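Long-range contacts in ribokinase (Staphylococcus aureus, PDB 3RY7), which catalyses the ATP- and magnesium-dependent phosphorylation of ribose at O-5, giving ribose 5-phosphate, and is activated by monovalent cations: residues 5-11 with 55-61; 134-138 with 261-266. All blocks are in the same frame, centred on the assembly; numbering follows the deposited sequence.

Contact 1. Residues 5-11 with 55-61; sequences VVILGST and ADTTFIT
Val5 through Leu8 pair in register with Thr57 through Ile60 as neighbouring parallel strands of the central sheet in the ribokinase (PfkB) fold, and helix 42-52 lies in the crossover that joins them. Five backbone bonds zip the pair together; Ile60 N to Ile7 O is nearly straight at 171°. Packing is tightest toward the C-terminal half of the pair. Phe59 sends its ring across to the opposite strand because CG stands anti to the backbone N (chi1 -174°). Phe59 CD1 meets Ile7 CB at 3.8 Å, while Ile7 O and Ser10 O lie at the ring's edge and Thr61 CB sits above one face, offset toward the rim. A broad aromatic suits this place, since it also reaches Ala47 of helix 42-52 and meets the ring of Phe76. On the face that carries Val6 and Leu8, Ile60 splits its branches between those two residues: CG2 presses on Leu8 CD1 at 3.4 Å, tighter than usual, and CD1 rests on Val6 CG1 at 3.8 Å. The solvent side, at Asp56 and Thr58, is looser. Asp56, whose carboxylate suits solvent, turns its side chain away from Val5, and partly exposed Thr58 comes no nearer to the side chain of Val6 than 4.2 Å. Past Leu8 the chain leads to the probable substrate site, where Ser10 OG hydrogen-bonds to OE1 of Glu142, a residue likely to bind substrate. Beyond the last backbone bond, Gly9 N to Ile60 O, hydroxyls carry the contact: Thr61 OG1 donates to Gly9 O at 2.8 Å and accepts from Thr11 OG1 at 2.9 Å.

Contact 2. Residues 134-138 with 261-266; sequences ADFVV and VSRLNK
Strand residues 136-138 pass beside the last turn of helix 252-263 and the extended chain that leaves it, with CA atoms 7.5 Å apart at Phe136 and Val261 and 6.8 Å apart at Asp135 and Lys266, a spacing that side chains must fill. Phe136 does most of this. Its chi1 of -59° sets CG anti to the carbonyl carbon, and the ring extends past Val261 to Leu264. Val261 CG1 touches the root of the aromatic side chain, 3.8 Å from Phe136 CB, the two side chains sliding by each other in opposite directions. Farther out, Leu264 crosses Phe136 at about a right angle and brings CD1 to 3.7 Å from Phe136 CE1. The backbone oxygen Asn265 O lies at the ring's edge, 3.9 Å from Phe136 CZ. Compact beta-branched residues suit the interior end of the contact: Val138 CG2 meets Val261 CG2 at 3.9 Å. This is the layered alpha/beta core of the PfkB kinases, in which helix 252-263, carrying the probable catalytic base Asp254 near its start with its side chain about 8 Å from that of Val138, packs on the largely parallel central sheet; Val261 also touches Val5 of the adjoining strand, and Phe136 touches Val163 on the next strand. Asn3 ND2 bonds to both Val261 O and Leu264 O, satisfying carbonyls where the helix ends. Toward the surface the chemistry turns polar. Lys266, bent at chi2 and chi3, curls back over Asp135, its long aliphatic chain bringing the ammonium group to the strand. Lys266 NZ bonds to Gly159 O and Thr161 OG1, and gives Asp135 O a weak bond of 3.4 Å.

The two contacts meet in the central sheet, where strands 4-8 and 136-140 are neighbours: Leu8 N lies 2.8 Å from Val138 O, a probable hydrogen bond, and Ile7 CD1 packs on Val138 CB at 3.5 Å. Contact 1 is the more deeply buried and joins strand to strand, so main-chain bonds carry it and side chains add to it. Contact 2 joins sheet to helix and relies on apolar side chains, with a weak lysine bond at its partly exposed margin. They also differ in direction: contact 1 runs toward the probable substrate site, whereas contact 2 lies at the far end of the helix that begins near the probable catalytic base.

Contact 1. Residues 5-11 with 55-61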
loop_
_atom_site.group_PDB
_atom_site.type_symbol
_atom_site.label_atom_id
_atom_site.label_comp_id
_atom_site.label_asym_id
_atom_site.label_seq_id
_atom_site.Cartn_x
_atom_site.Cartn_y
_atom_site.Cartn_z
ATOM N N VAL A 5 20.348 18.565 6.999
ATOM C CA VAL A 5 19.665 18.949 5.781
ATOM C C VAL A 5 18.530 19.925 6.109
ATOM O O VAL A 5 17.711 19.658 6.983
ATOM C CB VAL A 5 19.131 17.697 5.020
ATOM C CG1 VAL A 5 18.352 18.095 3.792
ATOM C CG2 VAL A 5 20.280 16.753 4.652
ATOM N N VAL A 6 18.519 21.071 5.433
ATOM C CA VAL A 6 17.380 21.976 5.485
ATOM C C VAL A 6 16.680 21.881 4.161
ATOM O O VAL A 6 17.313 22.005 3.113
ATOM C CB VAL A 6 17.800 23.460 5.702
ATOM C CG1 VAL A 6 16.614 24.388 5.499
ATOM C CG2 VAL A 6 18.398 23.655 7.088
ATOM N N ILE A 7 15.378 21.632 4.203
ATOM C CA ILE A 7 14.552 21.696 3.004
ATOM C C ILE A 7 13.788 23.016 3.004
ATOM O O ILE A 7 13.189 23.400 3.998
ATOM C CB ILE A 7 13.560 20.502 2.918
ATOM C CG1 ILE A 7 14.305 19.172 3.078
ATOM C CG2 ILE A 7 12.805 20.517 1.617
ATOM C CD1 ILE A 7 15.299 18.853 1.939
ATOM N N LEU A 8 13.811 23.691 1.890
ATOM C CA LEU A 8 13.001 24.838 1.681
ATOM C C LEU A 8 12.014 24.525 0.611
ATOM O O LEU A 8 12.392 24.276 -0.487
ATOM C CB LEU A 8 13.841 26.017 1.273
ATOM C CG LEU A 8 13.075 27.307 1.085
ATOM C CD1 LEU A 8 12.655 27.886 2.361
ATOM C CD2 LEU A 8 13.823 28.253 0.267
ATOM N N GLY A 9 10.741 24.516 0.948
ATOM C CA GLY A 9 9.767 24.186 -0.071
ATOM C C GLY A 9 8.318 24.092 0.359
ATOM O O GLY A 9 7.921 24.589 1.418
ATOM N N SER A 10 7.530 23.448 -0.495
ATOM C CA SER A 10 6.081 23.498 -0.415
ATOM C C SER A 10 5.472 22.402 0.457
ATOM O O SER A 10 5.987 21.282 0.543
ATOM C CB SER A 10 5.510 23.369 -1.820
ATOM O OG SER A 10 5.901 22.127 -2.397
ATOM N N THR A 11 4.361 22.737 1.090
ATOM C CA THR A 11 3.485 21.737 1.693
ATOM C C THR A 11 2.121 21.881 1.047
ATOM O O THR A 11 1.577 22.992 0.979
ATOM C CB THR A 11 3.359 21.929 3.210
ATOM O OG1 THR A 11 4.632 21.707 3.824
ATOM C CG2 THR A 11 2.344 20.927 3.795
ATOM N N ALA A 55 18.624 11.703 8.042
ATOM C CA ALA A 55 19.328 12.978 7.998
ATOM C C ALA A 55 18.726 13.878 9.078
ATOM O O ALA A 55 17.543 13.761 9.404
ATOM C CB ALA A 55 19.203 13.612 6.616
ATOM N N ASP A 56 19.555 14.739 9.660
ATOM C CA ASP A 56 19.112 15.757 10.602
ATOM C C ASP A 56 18.307 16.788 9.817
ATOM O O ASP A 56 18.896 17.667 9.168
ATOM C CB ASP A 56 20.339 16.456 11.186
ATOM C CG ASP A 56 20.473 16.274 12.680
ATOM O OD1 ASP A 56 20.300 17.280 13.405
ATOM O OD2 ASP A 56 20.778 15.140 13.120
ATOM N N THR A 57 16.981 16.693 9.865
ATOM C CA THR A 57 16.148 17.500 8.969
ATOM C C THR A 57 15.379 18.662 9.605
ATOM O O THR A 57 14.764 18.524 10.663
ATOM C CB THR A 57 15.136 16.632 8.222
ATOM O OG1 THR A 57 15.785 15.452 7.744
ATOM C CG2 THR A 57 14.504 17.421 7.052
ATOM N N THR A 58 15.417 19.800 8.917
ATOM C CA THR A 58 14.636 20.976 9.262
ATOM C C THR A 58 13.901 21.392 7.995
ATOM O O THR A 58 14.477 21.370 6.903
ATOM C CB THR A 58 15.550 22.116 9.728
ATOM O OG1 THR A 58 16.306 21.674 10.859
ATOM C CG2 THR A 58 14.747 23.347 10.108
ATOM N N PHE A 59 12.622 21.734 8.125
ATOM C CA PHE A 59 11.786 22.055 6.966
ATOM C C PHE A 59 11.233 23.462 7.105
ATOM O O PHE A 59 10.533 23.768 8.065
ATOM C CB PHE A 59 10.641 21.043 6.837
ATOM C CG PHE A 59 9.797 21.206 5.600
ATOM C CD1 PHE A 59 10.322 21.751 4.440
ATOM C CD2 PHE A 59 8.474 20.788 5.588
ATOM C CE1 PHE A 59 9.541 21.882 3.294
ATOM C CE2 PHE A 59 7.697 20.917 4.452
ATOM C CZ PHE A 59 8.223 21.461 3.304
ATOM N N ILE A 60 11.585 24.318 6.153
ATOM C CA ILE A 60 11.079 25.672 6.094
ATOM C C ILE A 60 9.968 25.669 5.070
ATOM O O ILE A 60 10.200 25.468 3.880
ATOM C CB ILE A 60 12.158 26.676 5.661
ATOM C CG1 ILE A 60 13.359 26.655 6.611
ATOM C CG2 ILE A 60 11.591 28.061 5.620
ATOM C CD1 ILE A 60 14.542 27.496 6.097
ATOM N N THR A 61 8.741 25.862 5.534
ATOM C CA THR A 61 7.614 25.783 4.632
ATOM C C THR A 61 6.574 26.761 5.145
ATOM O O THR A 61 6.615 27.163 6.307
ATOM C CB THR A 61 7.077 24.329 4.565
ATOM O OG1 THR A 61 6.145 24.202 3.485
ATOM C CG2 THR A 61 6.418 23.938 5.873
#

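Contact 2. Residues 134-138 with 261-266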
loop_
_atom_site.group_PDB
_atom_site.type_symbol
_atom_site.label_atom_id
_atom_site.label_comp_id
_atom_site.label_asym_id
_atom_site.label_seq_id
_atom_site.Cartn_x
_atom_site.Cartn_y
_atom_site.Cartn_z
ATOM N N ALA A 134 23.641 23.997 8.423
ATOM C CA ALA A 134 23.345 22.845 7.576
ATOM C C ALA A 134 24.539 22.413 6.713
ATOM O O ALA A 134 25.420 23.218 6.409
ATOM C CB ALA A 134 22.145 23.144 6.679
ATOM N N ASP A 135 24.545 21.141 6.317
ATOM C CA ASP A 135 25.435 20.654 5.265
ATOM C C ASP A 135 24.859 20.915 3.868
ATOM O O ASP A 135 25.592 21.247 2.925
ATOM C CB ASP A 135 25.689 19.161 5.453
ATOM C CG ASP A 135 26.390 18.863 6.767
ATOM O OD1 ASP A 135 27.409 19.546 7.044
ATOM O OD2 ASP A 135 25.918 17.970 7.521
ATOM N N PHE A 136 23.542 20.750 3.739
ATOM C CA PHE A 136 22.849 21.000 2.476
ATOM C C PHE A 136 21.551 21.734 2.723
ATOM O O PHE A 136 20.868 21.503 3.724
ATOM C CB PHE A 136 22.502 19.691 1.751
ATOM C CG PHE A 136 23.697 18.824 1.427
ATOM C CD1 PHE A 136 24.289 18.873 0.173
ATOM C CD2 PHE A 136 24.209 17.943 2.371
ATOM C CE1 PHE A 136 25.377 18.071 -0.127
ATOM C CE2 PHE A 136 25.298 17.141 2.074
ATOM C CZ PHE A 136 25.884 17.204 0.831
ATOM N N VAL A 137 21.200 22.606 1.790
ATOM C CA VAL A 137 19.853 23.126 1.729
ATOM C C VAL A 137 19.262 22.755 0.368
ATOM O O VAL A 137 19.918 22.914 -0.664
ATOM C CB VAL A 137 19.819 24.664 1.993
ATOM C CG1 VAL A 137 20.942 25.345 1.265
ATOM C CG2 VAL A 137 18.489 25.246 1.571
ATOM N N VAL A 138 18.037 22.231 0.373
ATOM C CA VAL A 138 17.387 21.762 -0.853
ATOM C C VAL A 138 16.106 22.534 -1.096
ATOM O O VAL A 138 15.276 22.634 -0.201
ATOM C CB VAL A 138 17.018 20.258 -0.754
ATOM C CG1 VAL A 138 16.512 19.726 -2.102
ATOM C CG2 VAL A 138 18.201 19.444 -0.254
ATOM N N VAL A 261 20.424 13.264 -1.218
ATOM C CA VAL A 261 21.020 14.250 -0.320
ATOM C C VAL A 261 21.391 13.679 1.062
ATOM O O VAL A 261 22.399 14.089 1.652
ATOM C CB VAL A 261 20.110 15.492 -0.175
ATOM C CG1 VAL A 261 20.654 16.431 0.878
ATOM C CG2 VAL A 261 19.998 16.195 -1.508
ATOM N N SER A 262 20.594 12.739 1.577
ATOM C CA SER A 262 20.902 12.111 2.867
ATOM C C SER A 262 22.244 11.355 2.834
ATOM O O SER A 262 22.940 11.232 3.845
ATOM C CB SER A 262 19.777 11.145 3.283
ATOM O OG SER A 262 19.756 9.967 2.477
ATOM N N ARG A 263 22.594 10.871 1.649
ATOM C CA ARG A 263 23.718 9.966 1.465
ATOM C C ARG A 263 24.988 10.684 0.973
ATOM O O ARG A 263 26.104 10.199 1.184
ATOM C CB ARG A 263 23.304 8.859 0.484
ATOM C CG ARG A 263 24.417 7.928 0.034
ATOM C CD ARG A 263 25.157 7.347 1.226
ATOM N NE ARG A 263 24.309 6.491 2.047
ATOM C CZ ARG A 263 24.266 5.163 1.941
ATOM N NH1 ARG A 263 25.021 4.536 1.039
ATOM N NH2 ARG A 263 23.467 4.463 2.745
ATOM N N LEU A 264 24.814 11.840 0.334
ATOM C CA LEU A 264 25.932 12.587 -0.251
ATOM C C LEU A 264 26.917 13.063 0.800
ATOM O O LEU A 264 26.526 13.703 1.778
ATOM C CB LEU A 264 25.421 13.815 -0.995
ATOM C CG LEU A 264 25.900 14.032 -2.429
ATOM C CD1 LEU A 264 25.795 15.503 -2.784
ATOM C CD2 LEU A 264 27.313 13.514 -2.664
ATOM N N ASN A 265 28.197 12.763 0.600
ATOM C CA ASN A 265 29.236 13.332 1.456
ATOM C C ASN A 265 29.419 14.796 1.099
ATOM O O ASN A 265 29.154 15.194 -0.041
ATOM C CB ASN A 265 30.561 12.577 1.295
ATOM C CG ASN A 265 30.518 11.191 1.902
ATOM O OD1 ASN A 265 29.664 10.893 2.745
ATOM N ND2 ASN A 265 31.447 10.332 1.485
ATOM N N LYS A 266 29.855 15.605 2.057
ATOM C CA LYS A 266 30.068 17.022 1.778
ATOM C C LYS A 266 31.044 17.206 0.623
ATOM O O LYS A 266 30.846 18.057 -0.241
ATOM C CB LYS A 266 30.577 17.749 3.019
ATOM C CG LYS A 266 29.602 18.753 3.635
ATOM C CD LYS A 266 29.285 19.943 2.721
ATOM C CE LYS A 266 29.247 21.244 3.539
ATOM N NZ LYS A 266 28.746 22.392 2.732
#